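Local coordinates for protein mannonate dehydratase (Streptococcus suis, PDB 3BDK) that probably catalyses the dehydration of D-mannonate to 2-dehydro-3-deoxy-D-gluconate, using iron(II) or manganese(II), in a xylose isomerase-like TIM barrel, at residues 21-26 with 352-357. Residues are numbered along the deposited sequence; the frame is centred on the assembly and turned at random.
Sequences MKMSFR and LGATYF. With DNO (D-mannose), chain C.
F357 meets M23 not with its ring but with CB, which lies 4.1 Å from SD of M23; one face of the ring carries CD2 of the neighbouring Y356, offset toward the rim. The second flat group, the guanidinium of R26, has O5 of the bound D-mannose in plane at its edge, where NH1 gives it a weak, long hydrogen bond (3.4 Å, 163°). O3 of the sugar comes obliquely to the guanidinium plane and is closer, 2.6 Å from NH1. With CG anti to the backbone N (chi1 -166°) and the chain extended as far as NE, R26 reaches well away from the helix into the pocket.

M23 points toward the helix. Bent at chi2 and chi3, its chain crosses the F357 side chain at about a right angle, and its CG lies 4.5 Å from CB of A354. The loop 21-26 thus rests on helix 348-368, and M23 also touches L327 of the last barrel strand. T355, pointing away from the loop, hydrogen-bonds T355 of the second subunit, so the helix lies between loop and dimer partner. Within the loop, OG of S24 donates to O of K22 at 2.6 Å, a bond that spans M23 and probably helps fix the backbone there. No hydrogen bond joins loop to helix: their buried interface is apolar, whereas R26 shares the polar recognition of the sugar with Y28 and Y345.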
ATOM      1  N   MET A  21      13.131   6.175   9.907  1.00 58.57           N
ATOM      2  CA  MET A  21      11.984   5.384  10.345  1.00 56.78           C
ATOM      3  C   MET A  21      12.032   4.007   9.690  1.00 55.76           C
ATOM      4  O   MET A  21      12.157   3.887   8.473  1.00 55.51           O
ATOM      5  CB  MET A  21      10.686   6.084   9.935  1.00 57.08           C
ATOM      6  CG  MET A  21       9.417   5.230  10.078  1.00 56.76           C
ATOM      7  SD  MET A  21       8.252   5.322   8.681  1.00 56.06           S
ATOM      8  CE  MET A  21       7.946   7.087   8.567  1.00 55.75           C
ATOM      9  N   LYS A  22      11.889   2.967  10.500  1.00 54.17           N
ATOM     10  CA  LYS A  22      12.006   1.621  10.005  1.00 52.88           C
ATOM     11  C   LYS A  22      10.663   0.895  10.017  1.00 51.35           C
ATOM     12  O   LYS A  22      10.195   0.435  11.051  1.00 51.13           O
ATOM     13  CB  LYS A  22      13.093   0.871  10.788  1.00 52.78           C
ATOM     14  CG  LYS A  22      14.477   1.558  10.685  1.00 53.67           C
ATOM     15  CD  LYS A  22      15.499   1.023  11.701  1.00 54.37           C
ATOM     16  CE  LYS A  22      15.859  -0.441  11.427  1.00 56.55           C
ATOM     17  NZ  LYS A  22      16.988  -0.938  12.260  1.00 58.15           N
ATOM     18  N   MET A  23      10.053   0.783   8.845  1.00 49.56           N
ATOM     19  CA  MET A  23       8.769   0.112   8.720  1.00 47.98           C
ATOM     20  C   MET A  23       8.843  -1.244   9.387  1.00 46.78           C
ATOM     21  O   MET A  23       9.810  -1.962   9.200  1.00 46.92           O
ATOM     22  CB  MET A  23       8.376  -0.031   7.248  1.00 47.75           C
ATOM     23  CG  MET A  23       6.922   0.350   6.951  1.00 47.79           C
ATOM     24  SD  MET A  23       6.522   2.098   7.222  1.00 44.75           S
ATOM     25  CE  MET A  23       7.963   2.874   6.490  1.00 45.66           C
ATOM     26  N   SER A  24       7.825  -1.576  10.177  1.00 45.47           N
ATOM     27  CA  SER A  24       7.828  -2.787  10.997  1.00 44.16           C
ATOM     28  C   SER A  24       6.477  -3.454  10.949  1.00 43.50           C
ATOM     29  O   SER A  24       5.605  -2.973  10.262  1.00 43.39           O
ATOM     30  CB  SER A  24       8.214  -2.441  12.419  1.00 43.88           C
ATOM     31  OG  SER A  24       9.410  -1.696  12.386  1.00 43.86           O
ATOM     32  N   PHE A  25       6.291  -4.543  11.684  1.00 43.13           N
ATOM     33  CA  PHE A  25       5.133  -5.398  11.465  1.00 43.65           C
ATOM     34  C   PHE A  25       5.056  -6.456  12.561  1.00 44.91           C
ATOM     35  O   PHE A  25       6.038  -7.144  12.841  1.00 45.22           O
ATOM     36  CB  PHE A  25       5.292  -6.083  10.100  1.00 42.61           C
ATOM     37  CG  PHE A  25       4.012  -6.382   9.392  1.00 40.63           C
ATOM     38  CD1 PHE A  25       3.496  -7.664   9.389  1.00 39.62           C
ATOM     39  CD2 PHE A  25       3.342  -5.395   8.671  1.00 39.65           C
ATOM     40  CE1 PHE A  25       2.316  -7.956   8.706  1.00 38.45           C
ATOM     41  CE2 PHE A  25       2.159  -5.685   7.982  1.00 36.50           C
ATOM     42  CZ  PHE A  25       1.653  -6.952   8.004  1.00 38.21           C
ATOM     43  N   ARG A  26       3.894  -6.613  13.176  1.00 46.41           N
ATOM     44  CA  ARG A  26       3.791  -7.524  14.302  1.00 48.24           C
ATOM     45  C   ARG A  26       3.737  -8.966  13.844  1.00 49.54           C
ATOM     46  O   ARG A  26       3.010  -9.287  12.907  1.00 50.15           O
ATOM     47  CB  ARG A  26       2.573  -7.200  15.167  1.00 48.15           C
ATOM     48  CG  ARG A  26       2.590  -7.869  16.522  1.00 47.78           C
ATOM     49  CD  ARG A  26       1.560  -7.253  17.416  1.00 49.30           C
ATOM     50  NE  ARG A  26       1.372  -7.977  18.669  1.00 49.73           N
ATOM     51  CZ  ARG A  26       0.668  -7.498  19.690  1.00 49.07           C
ATOM     52  NH1 ARG A  26       0.098  -6.307  19.580  1.00 46.58           N
ATOM     53  NH2 ARG A  26       0.535  -8.202  20.813  1.00 48.70           N
ATOM     54  N   LEU A 352      -1.104  -3.558   2.789  1.00 29.22           N
ATOM     55  CA  LEU A 352      -1.600  -2.407   2.004  1.00 28.07           C
ATOM     56  C   LEU A 352      -1.384  -1.076   2.722  1.00 27.97           C
ATOM     57  O   LEU A 352      -1.052  -0.064   2.082  1.00 28.23           O
ATOM     58  CB  LEU A 352      -3.069  -2.567   1.571  1.00 27.43           C
ATOM     59  CG  LEU A 352      -3.413  -3.650   0.532  1.00 26.39           C
ATOM     60  CD1 LEU A 352      -4.894  -3.762   0.339  1.00 23.85           C
ATOM     61  CD2 LEU A 352      -2.760  -3.415  -0.817  1.00 23.30           C
ATOM     62  N   GLY A 353      -1.569  -1.082   4.043  1.00 27.41           N
ATOM     63  CA  GLY A 353      -1.199   0.048   4.886  1.00 27.02           C
ATOM     64  C   GLY A 353       0.284   0.378   4.804  1.00 27.10           C
ATOM     65  O   GLY A 353       0.665   1.521   4.511  1.00 26.65           O
ATOM     66  N   ALA A 354       1.130  -0.616   5.044  1.00 27.68           N
ATOM     67  CA  ALA A 354       2.570  -0.374   5.058  1.00 28.71           C
ATOM     68  C   ALA A 354       3.057   0.322   3.781  1.00 29.88           C
ATOM     69  O   ALA A 354       3.702   1.383   3.844  1.00 30.92           O
ATOM     70  CB  ALA A 354       3.308  -1.657   5.301  1.00 28.95           C
ATOM     71  N   THR A 355       2.728  -0.235   2.614  1.00 30.75           N
ATOM     72  CA  THR A 355       3.186   0.361   1.342  1.00 30.92           C
ATOM     73  C   THR A 355       2.603   1.755   1.119  1.00 31.10           C
ATOM     74  O   THR A 355       3.250   2.628   0.496  1.00 32.25           O
ATOM     75  CB  THR A 355       2.896  -0.541   0.125  1.00 31.17           C
ATOM     76  OG1 THR A 355       1.484  -0.779   0.004  1.00 32.20           O
ATOM     77  CG2 THR A 355       3.598  -1.877   0.272  1.00 31.33           C
ATOM     78  N   TYR A 356       1.402   1.986   1.642  1.00 30.04           N
ATOM     79  CA  TYR A 356       0.829   3.337   1.645  1.00 29.37           C
ATOM     80  C   TYR A 356       1.675   4.296   2.507  1.00 29.82           C
ATOM     81  O   TYR A 356       1.846   5.492   2.158  1.00 29.81           O
ATOM     82  CB  TYR A 356      -0.621   3.296   2.133  1.00 28.31           C
ATOM     83  CG  TYR A 356      -1.241   4.630   2.490  1.00 26.44           C
ATOM     84  CD1 TYR A 356      -1.412   5.617   1.546  1.00 25.25           C
ATOM     85  CD2 TYR A 356      -1.703   4.870   3.777  1.00 27.94           C
ATOM     86  CE1 TYR A 356      -1.995   6.835   1.884  1.00 28.08           C
ATOM     87  CE2 TYR A 356      -2.307   6.069   4.134  1.00 26.87           C
ATOM     88  CZ  TYR A 356      -2.457   7.049   3.188  1.00 28.03           C
ATOM     89  OH  TYR A 356      -3.053   8.240   3.542  1.00 26.23           O
ATOM     90  N   PHE A 357       2.200   3.782   3.620  1.00 29.77           N
ATOM     91  CA  PHE A 357       3.096   4.591   4.463  1.00 30.48           C
ATOM     92  C   PHE A 357       4.480   4.797   3.834  1.00 31.29           C
ATOM     93  O   PHE A 357       5.029   5.889   3.911  1.00 31.16           O
ATOM     94  CB  PHE A 357       3.150   4.072   5.913  1.00 29.98           C
ATOM     95  CG  PHE A 357       1.897   4.351   6.680  1.00 28.25           C
ATOM     96  CD1 PHE A 357       1.629   5.631   7.151  1.00 27.76           C
ATOM     97  CD2 PHE A 357       0.952   3.359   6.875  1.00 27.16           C
ATOM     98  CE1 PHE A 357       0.444   5.914   7.815  1.00 26.18           C
ATOM     99  CE2 PHE A 357      -0.235   3.624   7.540  1.00 26.76           C
ATOM    100  CZ  PHE A 357      -0.491   4.902   8.008  1.00 27.78           C
TER
HETATM  101  C1  DNO C 387      -5.225  -3.835  20.505  1.00 76.00           C
HETATM  102  C2  DNO C 387      -4.007  -4.376  19.738  1.00 76.10           C
HETATM  103  C3  DNO C 387      -3.603  -5.841  20.095  1.00 76.65           C
HETATM  104  C4  DNO C 387      -3.292  -6.267  21.567  1.00 77.21           C
HETATM  105  C5  DNO C 387      -2.518  -5.290  22.503  1.00 77.64           C
HETATM  106  C6  DNO C 387      -1.734  -6.092  23.550  1.00 77.45           C
HETATM  107  O1  DNO C 387      -5.759  -2.778  20.164  1.00 74.57           O
HETATM  108  O2  DNO C 387      -2.896  -3.469  19.859  1.00 75.96           O
HETATM  109  O3  DNO C 387      -2.462  -6.190  19.316  1.00 77.21           O
HETATM  110  O4  DNO C 387      -4.497  -6.726  22.193  1.00 76.63           O
HETATM  111  O5  DNO C 387      -1.592  -4.438  21.810  1.00 77.91           O
HETATM  112  O6  DNO C 387      -2.491  -6.159  24.761  1.00 76.74           O